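Local atomic coordinates of aspergillopepsin II heavy chain (Aspergillus niger var. macrosporus, PDB entry 1Y43), a protein that acts as the larger chain of an acid endopeptidase of the peptidase G1 (glutamic-type) family, paired with a second protein chain. Residues B[3-12]-B[23-32]; B[103-111]-B[124-134]. All blocks are in the same frame, centred on the assembly; numbering follows the deposited sequence.

Interaction 1. Residues B[3-12]-B[23-32]; sequences EEYCASAWVG and LQTGVDFCYE. With SO4 (sulfate ion), chain D.
C6 and C30 face each other as a non-hydrogen-bonded antiparallel pair, and a disulfide joins their SG atoms (2.0 Å, chi3 109°) across one face of the sheet. Beside it E4 OE2 reaches C30 CB at 3.2 Å, while E4 OE1 stands 3.7 Å from E32 OE1, a close approach of like charges at the exposed end. At the other end Q24 CG lies between its backbone N and carbonyl carbon (chi1 51°); the chain, extended beyond, carries OE1 over the centre of the W10 ring, 3.3 Å above its plane, the amide nearly perpendicular to the indole. W10 NE1 bonds instead to E110. On the reverse face F29 leans over the neighbouring strand, one ring face over A7 O, with A7 CB 3.5 Å from F29 CE2 and A9 CB at the ring edge. Y31 OH donates to O1 of a sulfate (2.7 Å), probably from the crystallisation liquor, and is also hydrogen-bonded to G34 N. Eight backbone hydrogen bonds, two at each of Y5–Y31, A7–F29, A9–V27 and V11–T25, fix this register. Strands 4-13 and 22-32 thus form a beta hairpin, flanked by 35-45 beyond 22-32 and by 104-114 and 117-121 beyond 4-13.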
ATOM      1  N   GLU B   3      -9.223  20.740  10.156  1.00 21.96           N
ATOM      2  CA  GLU B   3      -9.192  19.244  10.208  1.00 21.15           C
ATOM      3  C   GLU B   3      -8.231  18.708   9.147  1.00 17.39           C
ATOM      4  O   GLU B   3      -8.108  19.287   8.075  1.00 18.42           O
ATOM      5  CB  GLU B   3     -10.598  18.689   9.977  1.00 24.87           C
ATOM      6  CG  GLU B   3     -10.732  17.197  10.219  1.00 28.06           C
ATOM      7  CD  GLU B   3     -12.178  16.740  10.171  1.00 31.48           C
ATOM      8  OE1 GLU B   3     -13.066  17.466  10.683  1.00 31.84           O
ATOM      9  OE2 GLU B   3     -12.435  15.648   9.624  1.00 33.41           O
ATOM     10  N   GLU B   4      -7.541  17.618   9.455  1.00 13.62           N
ATOM     11  CA  GLU B   4      -6.598  17.037   8.506  1.00  9.98           C
ATOM     12  C   GLU B   4      -7.124  15.716   7.970  1.00  8.70           C
ATOM     13  O   GLU B   4      -7.616  14.883   8.726  1.00  9.23           O
ATOM     14  CB  GLU B   4      -5.232  16.811   9.153  1.00 10.00           C
ATOM     15  CG  GLU B   4      -4.194  16.329   8.166  1.00  8.36           C
ATOM     16  CD  GLU B   4      -2.784  16.349   8.713  1.00  9.30           C
ATOM     17  OE1 GLU B   4      -2.553  16.800   9.864  1.00  8.21           O
ATOM     18  OE2 GLU B   4      -1.891  15.909   7.970  1.00  9.78           O
ATOM     19  N   TYR B   5      -7.003  15.535   6.664  1.00  6.68           N
ATOM     20  CA  TYR B   5      -7.466  14.330   5.997  1.00  6.19           C
ATOM     21  C   TYR B   5      -6.283  13.639   5.357  1.00  5.00           C
ATOM     22  O   TYR B   5      -5.468  14.304   4.728  1.00  5.65           O
ATOM     23  CB  TYR B   5      -8.433  14.712   4.885  1.00  6.43           C
ATOM     24  CG  TYR B   5      -9.624  15.466   5.371  1.00  8.24           C
ATOM     25  CD1 TYR B   5      -9.564  16.841   5.571  1.00  7.80           C
ATOM     26  CD2 TYR B   5     -10.809  14.803   5.649  1.00  8.21           C
ATOM     27  CE1 TYR B   5     -10.665  17.539   6.041  1.00 10.49           C
ATOM     28  CE2 TYR B   5     -11.920  15.485   6.119  1.00 10.13           C
ATOM     29  CZ  TYR B   5     -11.841  16.851   6.313  1.00 10.60           C
ATOM     30  OH  TYR B   5     -12.949  17.514   6.801  1.00 15.82           O
ATOM     31  N   CYS B   6      -6.210  12.318   5.472  1.00  4.75           N
ATOM     32  CA  CYS B   6      -5.100  11.573   4.868  1.00  4.97           C
ATOM     33  C   CYS B   6      -5.577  10.268   4.248  1.00  5.10           C
ATOM     34  O   CYS B   6      -6.704   9.819   4.473  1.00  4.93           O
ATOM     35  CB  CYS B   6      -4.050  11.194   5.927  1.00  6.02           C
ATOM     36  SG  CYS B   6      -3.292  12.539   6.893  1.00  6.56           S
ATOM     37  N   ALA B   7      -4.664   9.638   3.515  1.00  5.13           N
ATOM     38  CA  ALA B   7      -4.883   8.338   2.896  1.00  4.80           C
ATOM     39  C   ALA B   7      -3.479   7.797   2.624  1.00  5.13           C
ATOM     40  O   ALA B   7      -2.509   8.544   2.694  1.00  5.12           O
ATOM     41  CB  ALA B   7      -5.670   8.485   1.597  1.00  4.85           C
ATOM     42  N   SER B   8      -3.355   6.499   2.402  1.00  5.32           N
ATOM     43  CA  SER B   8      -2.056   5.916   2.102  1.00  6.03           C
ATOM     44  C   SER B   8      -2.220   4.911   0.953  1.00  6.56           C
ATOM     45  O   SER B   8      -3.311   4.363   0.744  1.00  8.20           O
ATOM     46  CB  SER B   8      -1.491   5.209   3.339  1.00  7.08           C
ATOM     47  OG  SER B   8      -2.251   4.047   3.641  1.00 11.16           O
ATOM     48  N   ALA B   9      -1.147   4.679   0.216  1.00  4.48           N
ATOM     49  CA  ALA B   9      -1.158   3.703  -0.865  1.00  3.66           C
ATOM     50  C   ALA B   9       0.100   2.881  -0.633  1.00  3.42           C
ATOM     51  O   ALA B   9       1.186   3.439  -0.429  1.00  3.73           O
ATOM     52  CB  ALA B   9      -1.087   4.387  -2.222  1.00  4.95           C
ATOM     53  N   TRP B  10      -0.035   1.565  -0.673  1.00  2.43           N
ATOM     54  CA  TRP B  10       1.103   0.694  -0.442  1.00  3.18           C
ATOM     55  C   TRP B  10       0.943  -0.680  -1.085  1.00  3.03           C
ATOM     56  O   TRP B  10      -0.137  -1.032  -1.550  1.00  3.98           O
ATOM     57  CB  TRP B  10       1.306   0.525   1.078  1.00  3.07           C
ATOM     58  CG  TRP B  10       0.081   0.111   1.842  1.00  3.54           C
ATOM     59  CD1 TRP B  10      -0.850   0.937   2.421  1.00  3.86           C
ATOM     60  CD2 TRP B  10      -0.314  -1.229   2.175  1.00  4.67           C
ATOM     61  NE1 TRP B  10      -1.782   0.194   3.098  1.00  5.66           N
ATOM     62  CE2 TRP B  10      -1.479  -1.137   2.964  1.00  4.91           C
ATOM     63  CE3 TRP B  10       0.212  -2.495   1.886  1.00  5.45           C
ATOM     64  CZ2 TRP B  10      -2.130  -2.268   3.476  1.00  5.98           C
ATOM     65  CZ3 TRP B  10      -0.443  -3.623   2.398  1.00  6.47           C
ATOM     66  CH2 TRP B  10      -1.598  -3.497   3.183  1.00  5.53           C
ATOM     67  N   VAL B  11       2.051  -1.415  -1.173  1.00  3.09           N
ATOM     68  CA  VAL B  11       2.016  -2.793  -1.648  1.00  3.11           C
ATOM     69  C   VAL B  11       2.550  -3.607  -0.475  1.00  3.56           C
ATOM     70  O   VAL B  11       3.347  -3.106   0.349  1.00  4.05           O
ATOM     71  CB  VAL B  11       2.889  -3.058  -2.913  1.00  3.97           C
ATOM     72  CG1 VAL B  11       2.353  -2.280  -4.083  1.00  5.08           C
ATOM     73  CG2 VAL B  11       4.358  -2.755  -2.642  1.00  3.44           C
ATOM     74  N   GLY B  12       2.099  -4.840  -0.370  1.00  3.27           N
ATOM     75  CA  GLY B  12       2.561  -5.651   0.731  1.00  3.79           C
ATOM     76  C   GLY B  12       2.275  -7.126   0.610  1.00  3.20           C
ATOM     77  O   GLY B  12       1.617  -7.581  -0.333  1.00  3.89           O
ATOM     78  N   LEU B  23       4.503  -7.226   5.584  1.00  4.55           N
ATOM     79  CA  LEU B  23       5.697  -6.559   5.076  1.00  4.21           C
ATOM     80  C   LEU B  23       5.093  -5.573   4.062  1.00  4.72           C
ATOM     81  O   LEU B  23       4.517  -5.990   3.043  1.00  4.73           O
ATOM     82  CB  LEU B  23       6.640  -7.553   4.384  1.00  5.59           C
ATOM     83  CG  LEU B  23       7.737  -6.961   3.488  1.00  5.87           C
ATOM     84  CD1 LEU B  23       8.588  -5.926   4.231  1.00  7.52           C
ATOM     85  CD2 LEU B  23       8.605  -8.079   2.951  1.00  6.70           C
ATOM     86  N   GLN B  24       5.244  -4.272   4.317  1.00  3.87           N
ATOM     87  CA  GLN B  24       4.624  -3.279   3.444  1.00  3.48           C
ATOM     88  C   GLN B  24       5.428  -1.996   3.348  1.00  3.38           C
ATOM     89  O   GLN B  24       6.259  -1.692   4.206  1.00  4.02           O
ATOM     90  CB  GLN B  24       3.238  -2.935   3.991  1.00  4.97           C
ATOM     91  CG  GLN B  24       3.285  -2.575   5.470  1.00  6.00           C
ATOM     92  CD  GLN B  24       1.918  -2.363   6.107  1.00  7.63           C
ATOM     93  OE1 GLN B  24       0.899  -2.173   5.438  1.00  8.49           O
ATOM     94  NE2 GLN B  24       1.943  -2.354   7.417  1.00  6.91           N
ATOM     95  N   THR B  25       5.220  -1.276   2.256  1.00  2.68           N
ATOM     96  CA  THR B  25       5.912  -0.017   2.038  1.00  3.08           C
ATOM     97  C   THR B  25       5.014   0.843   1.168  1.00  2.67           C
ATOM     98  O   THR B  25       4.296   0.331   0.294  1.00  3.83           O
ATOM     99  CB  THR B  25       7.308  -0.214   1.407  1.00  3.62           C
ATOM    100  OG1 THR B  25       8.076   0.987   1.578  1.00  4.57           O
ATOM    101  CG2 THR B  25       7.211  -0.525  -0.097  1.00  5.06           C
ATOM    102  N   GLY B  26       5.013   2.146   1.424  1.00  3.51           N
ATOM    103  CA  GLY B  26       4.167   3.021   0.647  1.00  4.33           C
ATOM    104  C   GLY B  26       4.347   4.489   0.938  1.00  3.18           C
ATOM    105  O   GLY B  26       5.355   4.916   1.502  1.00  4.64           O
ATOM    106  N   VAL B  27       3.318   5.252   0.591  1.00  3.92           N
ATOM    107  CA  VAL B  27       3.333   6.695   0.731  1.00  4.15           C
ATOM    108  C   VAL B  27       2.040   7.196   1.353  1.00  4.63           C
ATOM    109  O   VAL B  27       0.969   6.648   1.079  1.00  5.21           O
ATOM    110  CB  VAL B  27       3.448   7.336  -0.677  1.00  5.52           C
ATOM    111  CG1 VAL B  27       3.296   8.841  -0.593  1.00  7.77           C
ATOM    112  CG2 VAL B  27       4.781   6.960  -1.326  1.00  5.86           C
ATOM    113  N   ASP B  28       2.155   8.181   2.244  1.00  4.44           N
ATOM    114  CA  ASP B  28       0.992   8.816   2.873  1.00  4.89           C
ATOM    115  C   ASP B  28       0.783  10.158   2.188  1.00  4.85           C
ATOM    116  O   ASP B  28       1.753  10.806   1.784  1.00  5.46           O
ATOM    117  CB  ASP B  28       1.250   9.136   4.352  1.00  6.51           C
ATOM    118  CG  ASP B  28       1.118   7.931   5.264  1.00  8.15           C
ATOM    119  OD1 ASP B  28       0.709   6.859   4.820  1.00 10.54           O
ATOM    120  OD2 ASP B  28       1.416   8.073   6.460  1.00 13.02           O
ATOM    121  N   PHE B  29      -0.469  10.541   1.988  1.00  5.82           N
ATOM    122  CA  PHE B  29      -0.770  11.857   1.415  1.00  6.54           C
ATOM    123  C   PHE B  29      -1.783  12.510   2.331  1.00  5.27           C
ATOM    124  O   PHE B  29      -2.817  11.919   2.624  1.00  6.72           O
ATOM    125  CB  PHE B  29      -1.334  11.827  -0.023  1.00  8.90           C
ATOM    126  CG  PHE B  29      -1.672  10.465  -0.540  1.00  9.73           C
ATOM    127  CD1 PHE B  29      -0.695   9.685  -1.148  1.00 11.56           C
ATOM    128  CD2 PHE B  29      -2.981   9.984  -0.468  1.00 11.93           C
ATOM    129  CE1 PHE B  29      -1.010   8.435  -1.683  1.00 12.11           C
ATOM    130  CE2 PHE B  29      -3.319   8.737  -0.997  1.00 12.51           C
ATOM    131  CZ  PHE B  29      -2.330   7.963  -1.607  1.00 12.32           C
ATOM    132  N   CYS B  30      -1.449  13.691   2.835  1.00  5.32           N
ATOM    133  CA  CYS B  30      -2.336  14.417   3.730  1.00  5.67           C
ATOM    134  C   CYS B  30      -2.639  15.827   3.269  1.00  6.05           C
ATOM    135  O   CYS B  30      -1.809  16.476   2.634  1.00  6.36           O
ATOM    136  CB  CYS B  30      -1.751  14.480   5.130  1.00  6.11           C
ATOM    137  SG  CYS B  30      -1.531  12.876   5.951  1.00  8.26           S
ATOM    138  N   TYR B  31      -3.834  16.286   3.626  1.00  6.35           N
ATOM    139  CA  TYR B  31      -4.316  17.607   3.293  1.00  6.61           C
ATOM    140  C   TYR B  31      -4.812  18.304   4.558  1.00  6.78           C
ATOM    141  O   TYR B  31      -5.525  17.705   5.370  1.00  5.81           O
ATOM    142  CB  TYR B  31      -5.489  17.518   2.318  1.00  7.51           C
ATOM    143  CG  TYR B  31      -6.157  18.859   2.144  1.00  8.90           C
ATOM    144  CD1 TYR B  31      -5.557  19.849   1.377  1.00 10.43           C
ATOM    145  CD2 TYR B  31      -7.326  19.181   2.839  1.00 10.85           C
ATOM    146  CE1 TYR B  31      -6.091  21.130   1.308  1.00 11.48           C
ATOM    147  CE2 TYR B  31      -7.871  20.475   2.776  1.00 11.79           C
ATOM    148  CZ  TYR B  31      -7.242  21.436   2.008  1.00 12.26           C
ATOM    149  OH  TYR B  31      -7.734  22.722   1.929  1.00 14.73           O
ATOM    150  N   GLU B  32      -4.483  19.583   4.682  1.00  7.65           N
ATOM    151  CA  GLU B  32      -4.935  20.372   5.808  1.00 11.13           C
ATOM    152  C   GLU B  32      -4.850  21.849   5.453  1.00 11.44           C
ATOM    153  O   GLU B  32      -3.787  22.338   5.107  1.00 10.83           O
ATOM    154  CB  GLU B  32      -4.076  20.092   7.040  1.00 15.12           C
ATOM    155  CG  GLU B  32      -4.633  20.706   8.294  1.00 21.87           C
ATOM    156  CD  GLU B  32      -3.557  21.264   9.194  1.00 26.45           C
ATOM    157  OE1 GLU B  32      -2.633  20.499   9.563  1.00 29.91           O
ATOM    158  OE2 GLU B  32      -3.641  22.468   9.541  1.00 29.61           O
TER
HETATM  159  S   SO4 D 201     -11.041  22.279   4.456  1.00 49.68           S
HETATM  160  O1  SO4 D 201      -9.940  22.780   3.547  1.00 49.23           O
HETATM  161  O2  SO4 D 201     -11.005  23.019   5.773  1.00 49.91           O
HETATM  162  O3  SO4 D 201     -12.367  22.501   3.776  1.00 49.85           O
HETATM  163  O4  SO4 D 201     -10.835  20.811   4.737  1.00 49.17           O

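Interaction 2. Residues B[103-111]-B[124-134]; sequences TNAEWIVED and FGSVTFTNAEA
F124 meets V109 first: V109 CG1 approaches the phenyl ring off-centre, 4.2 Å from its centroid, in a CH-pi contact. The other methyl, V109 CG2, comes to 4.1 Å from V127 CB, so the two branches of one valine serve two partners, F124 and V127. F129, next on the inward side, receives W107. With CG of W107 anti to its carbonyl carbon (chi1 -62°), W107 CB sits almost squarely over the phenyl face, 4.0 Å from the centroid of F129 and 10° off the ring normal, and the indole turns the edge of its five-membered ring toward the same phenyl in an edge-to-face pair with planes 64° apart. The rim of the F129 ring meets I108 O, 3.7 Å from F129 CZ. After the corner at N131 the chain returns to W107: A132 CB rests over one indole face, 3.6 Å from W107 NE1. That N-H is held by a hydrogen bond to the backbone of the second protein chain. The backbone of E133 then passes W107 CZ2, and A134 CB closes the row against A105 CB at 3.8 Å; E133 and A134 also pair with a strand of the second chain. No hydrogen bond crosses the contact; it rests mainly on apolar side chains between strands with axes 8.7 Å (104-110 with 126-130) and 8.0 Å (104-110 with 132-134) apart, well beyond the spacing of paired strands. Such face-to-face packing of two sheets, here 104-114 against 126-130, is the hallmark of a beta sandwich, in keeping with the family's concanavalin-like clan.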
ATOM      1  N   THR B 103       0.984 -15.775   2.087  1.00  5.22           N
ATOM      2  CA  THR B 103      -0.289 -16.160   1.494  1.00  4.98           C
ATOM      3  C   THR B 103      -1.085 -15.016   0.882  1.00  5.03           C
ATOM      4  O   THR B 103      -2.074 -15.260   0.202  1.00  5.42           O
ATOM      5  CB  THR B 103      -1.177 -16.944   2.497  1.00  5.63           C
ATOM      6  OG1 THR B 103      -1.377 -16.157   3.671  1.00  7.21           O
ATOM      7  CG2 THR B 103      -0.507 -18.270   2.881  1.00  6.36           C
ATOM      8  N   ASN B 104      -0.697 -13.770   1.151  1.00  4.54           N
ATOM      9  CA  ASN B 104      -1.409 -12.632   0.544  1.00  4.68           C
ATOM     10  C   ASN B 104      -0.415 -11.667  -0.119  1.00  4.24           C
ATOM     11  O   ASN B 104       0.687 -11.460   0.395  1.00  4.64           O
ATOM     12  CB  ASN B 104      -2.151 -11.793   1.582  1.00  4.76           C
ATOM     13  CG  ASN B 104      -2.987 -12.599   2.539  1.00  6.79           C
ATOM     14  OD1 ASN B 104      -3.140 -12.218   3.693  1.00  7.10           O
ATOM     15  ND2 ASN B 104      -3.580 -13.690   2.052  1.00  7.56           N
ATOM     16  N   ALA B 105      -0.790 -11.135  -1.277  1.00  3.95           N
ATOM     17  CA  ALA B 105       0.003 -10.137  -2.004  1.00  3.39           C
ATOM     18  C   ALA B 105      -1.062  -9.086  -2.296  1.00  3.81           C
ATOM     19  O   ALA B 105      -2.133  -9.425  -2.794  1.00  4.92           O
ATOM     20  CB  ALA B 105       0.562 -10.709  -3.315  1.00  3.87           C
ATOM     21  N   GLU B 106      -0.797  -7.822  -1.994  1.00  2.89           N
ATOM     22  CA  GLU B 106      -1.828  -6.797  -2.195  1.00  3.04           C
ATOM     23  C   GLU B 106      -1.342  -5.416  -2.604  1.00  2.00           C
ATOM     24  O   GLU B 106      -0.179  -5.077  -2.400  1.00  3.22           O
ATOM     25  CB  GLU B 106      -2.692  -6.690  -0.921  1.00  4.16           C
ATOM     26  CG  GLU B 106      -1.945  -6.237   0.338  1.00  5.23           C
ATOM     27  CD  GLU B 106      -1.464  -7.376   1.242  1.00  5.91           C
ATOM     28  OE1 GLU B 106      -1.876  -8.536   1.066  1.00  6.77           O
ATOM     29  OE2 GLU B 106      -0.637  -7.095   2.133  1.00  6.36           O
ATOM     30  N   TRP B 107      -2.264  -4.660  -3.221  1.00  2.62           N
ATOM     31  CA  TRP B 107      -2.075  -3.286  -3.695  1.00  2.46           C
ATOM     32  C   TRP B 107      -3.233  -2.580  -3.001  1.00  3.36           C
ATOM     33  O   TRP B 107      -4.399  -2.789  -3.362  1.00  3.64           O
ATOM     34  CB  TRP B 107      -2.226  -3.226  -5.219  1.00  3.68           C
ATOM     35  CG  TRP B 107      -1.203  -4.062  -5.943  1.00  4.39           C
ATOM     36  CD1 TRP B 107       0.027  -3.659  -6.375  1.00  3.77           C
ATOM     37  CD2 TRP B 107      -1.321  -5.457  -6.277  1.00  4.56           C
ATOM     38  NE1 TRP B 107       0.683  -4.731  -6.956  1.00  4.72           N
ATOM     39  CE2 TRP B 107      -0.113  -5.830  -6.913  1.00  5.40           C
ATOM     40  CE3 TRP B 107      -2.329  -6.415  -6.099  1.00  6.11           C
ATOM     41  CZ2 TRP B 107       0.112  -7.145  -7.369  1.00  5.49           C
ATOM     42  CZ3 TRP B 107      -2.100  -7.717  -6.552  1.00  6.86           C
ATOM     43  CH2 TRP B 107      -0.887  -8.065  -7.179  1.00  5.46           C
ATOM     44  N   ILE B 108      -2.916  -1.721  -2.032  1.00  3.59           N
ATOM     45  CA  ILE B 108      -3.946  -1.109  -1.195  1.00  3.79           C
ATOM     46  C   ILE B 108      -3.879   0.403  -0.965  1.00  4.16           C
ATOM     47  O   ILE B 108      -2.802   0.987  -0.952  1.00  3.87           O
ATOM     48  CB  ILE B 108      -3.859  -1.775   0.233  1.00  4.62           C
ATOM     49  CG1 ILE B 108      -4.056  -3.300   0.151  1.00  5.21           C
ATOM     50  CG2 ILE B 108      -4.839  -1.146   1.221  1.00  4.75           C
ATOM     51  CD1 ILE B 108      -5.471  -3.741  -0.217  1.00  5.12           C
ATOM     52  N   VAL B 109      -5.067   1.016  -0.874  1.00  3.79           N
ATOM     53  CA  VAL B 109      -5.218   2.416  -0.497  1.00  3.72           C
ATOM     54  C   VAL B 109      -5.941   2.259   0.857  1.00  4.27           C
ATOM     55  O   VAL B 109      -7.012   1.645   0.951  1.00  3.71           O
ATOM     56  CB  VAL B 109      -6.054   3.241  -1.497  1.00  4.18           C
ATOM     57  CG1 VAL B 109      -6.329   4.619  -0.922  1.00  5.98           C
ATOM     58  CG2 VAL B 109      -5.298   3.394  -2.812  1.00  4.47           C
ATOM     59  N   GLU B 110      -5.338   2.791   1.907  1.00  4.37           N
ATOM     60  CA  GLU B 110      -5.872   2.619   3.247  1.00  4.63           C
ATOM     61  C   GLU B 110      -6.207   3.873   4.032  1.00  5.05           C
ATOM     62  O   GLU B 110      -5.598   4.934   3.842  1.00  5.55           O
ATOM     63  CB  GLU B 110      -4.863   1.797   4.058  1.00  5.41           C
ATOM     64  CG  GLU B 110      -5.192   1.649   5.539  1.00  7.30           C
ATOM     65  CD  GLU B 110      -4.177   0.815   6.314  1.00  9.72           C
ATOM     66  OE1 GLU B 110      -3.238   0.256   5.718  1.00 10.83           O
ATOM     67  OE2 GLU B 110      -4.330   0.716   7.541  1.00 11.73           O
ATOM     68  N   ASP B 111      -7.207   3.734   4.901  1.00  5.10           N
ATOM     69  CA  ASP B 111      -7.573   4.796   5.823  1.00  5.50           C
ATOM     70  C   ASP B 111      -6.906   4.254   7.100  1.00  6.37           C
ATOM     71  O   ASP B 111      -7.423   3.339   7.741  1.00  7.56           O
ATOM     72  CB  ASP B 111      -9.097   4.879   5.996  1.00  6.30           C
ATOM     73  CG  ASP B 111      -9.515   6.029   6.910  1.00  6.56           C
ATOM     74  OD1 ASP B 111      -8.621   6.738   7.424  1.00  7.87           O
ATOM     75  OD2 ASP B 111     -10.722   6.231   7.121  1.00  7.60           O
ATOM     76  N   PHE B 124      -8.685  11.627  -2.574  1.00  6.37           N
ATOM     77  CA  PHE B 124      -7.475  11.548  -3.393  1.00  5.89           C
ATOM     78  C   PHE B 124      -7.776  11.439  -4.890  1.00  7.17           C
ATOM     79  O   PHE B 124      -6.864  11.199  -5.682  1.00  7.52           O
ATOM     80  CB  PHE B 124      -6.638  10.331  -2.954  1.00  6.56           C
ATOM     81  CG  PHE B 124      -7.439   9.055  -2.865  1.00  5.25           C
ATOM     82  CD1 PHE B 124      -7.666   8.274  -3.992  1.00  5.51           C
ATOM     83  CD2 PHE B 124      -8.008   8.656  -1.659  1.00  5.84           C
ATOM     84  CE1 PHE B 124      -8.457   7.126  -3.918  1.00  4.78           C
ATOM     85  CE2 PHE B 124      -8.797   7.511  -1.584  1.00  5.76           C
ATOM     86  CZ  PHE B 124      -9.017   6.748  -2.711  1.00  5.29           C
ATOM     87  N   GLY B 125      -9.050  11.565  -5.265  1.00  6.56           N
ATOM     88  CA  GLY B 125      -9.429  11.449  -6.659  1.00  7.78           C
ATOM     89  C   GLY B 125      -9.406   9.988  -7.041  1.00  7.53           C
ATOM     90  O   GLY B 125     -10.355   9.253  -6.788  1.00  8.75           O
ATOM     91  N   SER B 126      -8.281   9.544  -7.577  1.00  8.22           N
ATOM     92  CA  SER B 126      -8.129   8.157  -7.980  1.00  9.88           C
ATOM     93  C   SER B 126      -6.652   7.791  -7.893  1.00  9.51           C
ATOM     94  O   SER B 126      -5.787   8.673  -7.987  1.00 10.46           O
ATOM     95  CB  SER B 126      -8.634   7.989  -9.416  1.00 11.75           C
ATOM     96  OG  SER B 126      -8.867   6.641  -9.707  1.00 18.70           O
ATOM     97  N   VAL B 127      -6.371   6.527  -7.601  1.00  8.05           N
ATOM     98  CA  VAL B 127      -5.001   6.025  -7.551  1.00  7.20           C
ATOM     99  C   VAL B 127      -4.993   4.774  -8.415  1.00  6.30           C
ATOM    100  O   VAL B 127      -5.846   3.897  -8.256  1.00  6.84           O
ATOM    101  CB  VAL B 127      -4.542   5.637  -6.114  1.00  8.00           C
ATOM    102  CG1 VAL B 127      -3.220   4.886  -6.168  1.00  8.24           C
ATOM    103  CG2 VAL B 127      -4.384   6.881  -5.246  1.00  8.57           C
ATOM    104  N   THR B 128      -4.079   4.717  -9.373  1.00  5.83           N
ATOM    105  CA  THR B 128      -3.965   3.539 -10.216  1.00  6.35           C
ATOM    106  C   THR B 128      -2.569   2.946 -10.091  1.00  5.45           C
ATOM    107  O   THR B 128      -1.569   3.650 -10.254  1.00  6.30           O
ATOM    108  CB  THR B 128      -4.212   3.841 -11.724  1.00  7.00           C
ATOM    109  OG1 THR B 128      -5.548   4.319 -11.916  1.00  8.61           O
ATOM    110  CG2 THR B 128      -4.018   2.576 -12.557  1.00  8.40           C
ATOM    111  N   PHE B 129      -2.515   1.680  -9.705  1.00  4.85           N
ATOM    112  CA  PHE B 129      -1.256   0.954  -9.622  1.00  4.72           C
ATOM    113  C   PHE B 129      -1.096   0.287 -10.990  1.00  5.53           C
ATOM    114  O   PHE B 129      -1.988  -0.450 -11.421  1.00  6.83           O
ATOM    115  CB  PHE B 129      -1.338  -0.165  -8.588  1.00  4.10           C
ATOM    116  CG  PHE B 129      -1.416   0.304  -7.157  1.00  5.42           C
ATOM    117  CD1 PHE B 129      -2.648   0.514  -6.539  1.00  5.88           C
ATOM    118  CD2 PHE B 129      -0.257   0.452  -6.407  1.00  6.35           C
ATOM    119  CE1 PHE B 129      -2.719   0.855  -5.171  1.00  6.78           C
ATOM    120  CE2 PHE B 129      -0.324   0.791  -5.046  1.00  6.87           C
ATOM    121  CZ  PHE B 129      -1.550   0.989  -4.435  1.00  6.54           C
ATOM    122  N   THR B 130      -0.020   0.584 -11.700  1.00  5.42           N
ATOM    123  CA  THR B 130       0.233  -0.058 -12.979  1.00  6.22           C
ATOM    124  C   THR B 130       1.413  -0.986 -12.744  1.00  6.05           C
ATOM    125  O   THR B 130       2.098  -0.894 -11.720  1.00  5.80           O
ATOM    126  CB  THR B 130       0.583   0.944 -14.085  1.00  6.93           C
ATOM    127  OG1 THR B 130       1.721   1.726 -13.696  1.00  8.10           O
ATOM    128  CG2 THR B 130      -0.614   1.853 -14.371  1.00  8.18           C
ATOM    129  N   ASN B 131       1.659  -1.872 -13.705  1.00  6.92           N
ATOM    130  CA  ASN B 131       2.742  -2.848 -13.595  1.00  7.80           C
ATOM    131  C   ASN B 131       2.600  -3.550 -12.230  1.00  7.13           C
ATOM    132  O   ASN B 131       3.577  -3.735 -11.490  1.00  8.10           O
ATOM    133  CB  ASN B 131       4.103  -2.155 -13.745  1.00 10.42           C
ATOM    134  CG  ASN B 131       4.321  -1.590 -15.143  1.00 13.95           C
ATOM    135  OD1 ASN B 131       4.231  -2.305 -16.138  1.00 17.31           O
ATOM    136  ND2 ASN B 131       4.588  -0.302 -15.224  1.00 16.10           N
ATOM    137  N   ALA B 132       1.354  -3.872 -11.894  1.00  5.82           N
ATOM    138  CA  ALA B 132       0.993  -4.536 -10.645  1.00  6.42           C
ATOM    139  C   ALA B 132       1.268  -6.021 -10.797  1.00  6.34           C
ATOM    140  O   ALA B 132       0.497  -6.737 -11.443  1.00  6.97           O
ATOM    141  CB  ALA B 132      -0.470  -4.289 -10.340  1.00  5.80           C
ATOM    142  N   GLU B 133       2.362  -6.474 -10.196  1.00  6.35           N
ATOM    143  CA  GLU B 133       2.789  -7.863 -10.308  1.00  7.00           C
ATOM    144  C   GLU B 133       3.253  -8.455  -8.988  1.00  6.55           C
ATOM    145  O   GLU B 133       3.892  -7.771  -8.179  1.00  6.45           O
ATOM    146  CB  GLU B 133       3.955  -7.953 -11.309  1.00 10.32           C
ATOM    147  CG  GLU B 133       3.601  -7.492 -12.725  1.00 15.67           C
ATOM    148  CD  GLU B 133       4.778  -7.499 -13.687  1.00 20.46           C
ATOM    149  OE1 GLU B 133       5.887  -7.925 -13.301  1.00 22.87           O
ATOM    150  OE2 GLU B 133       4.592  -7.088 -14.857  1.00 24.46           O
ATOM    151  N   ALA B 134       2.920  -9.727  -8.781  1.00  6.59           N
ATOM    152  CA  ALA B 134       3.335 -10.478  -7.593  1.00  6.09           C
ATOM    153  C   ALA B 134       4.105 -11.700  -8.096  1.00  7.21           C
ATOM    154  O   ALA B 134       3.783 -12.236  -9.157  1.00  8.99           O
ATOM    155  CB  ALA B 134       2.112 -10.922  -6.785  1.00  6.45           C
TER

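Both contacts are largely buried, and they share one sheet, in which strands 4-13 and 104-114 are neighbours: S8 O lies 2.8 Å from E110 N and W10 N 2.8 Å from I108 O, both probable hydrogen bonds. Interaction 1 is made within that sheet, by backbone hydrogen bonds and a covalent disulfide, and its end at E3, E4 and E32 reaches the surface with charged groups. Interaction 2 works across the layers, joining the same sheet to the one holding 126-130, mainly by aromatic and aliphatic contacts and with no hydrogen bond. The second protein chain touches both: it packs on W10 and F29, and extends the sheet beside 104-110.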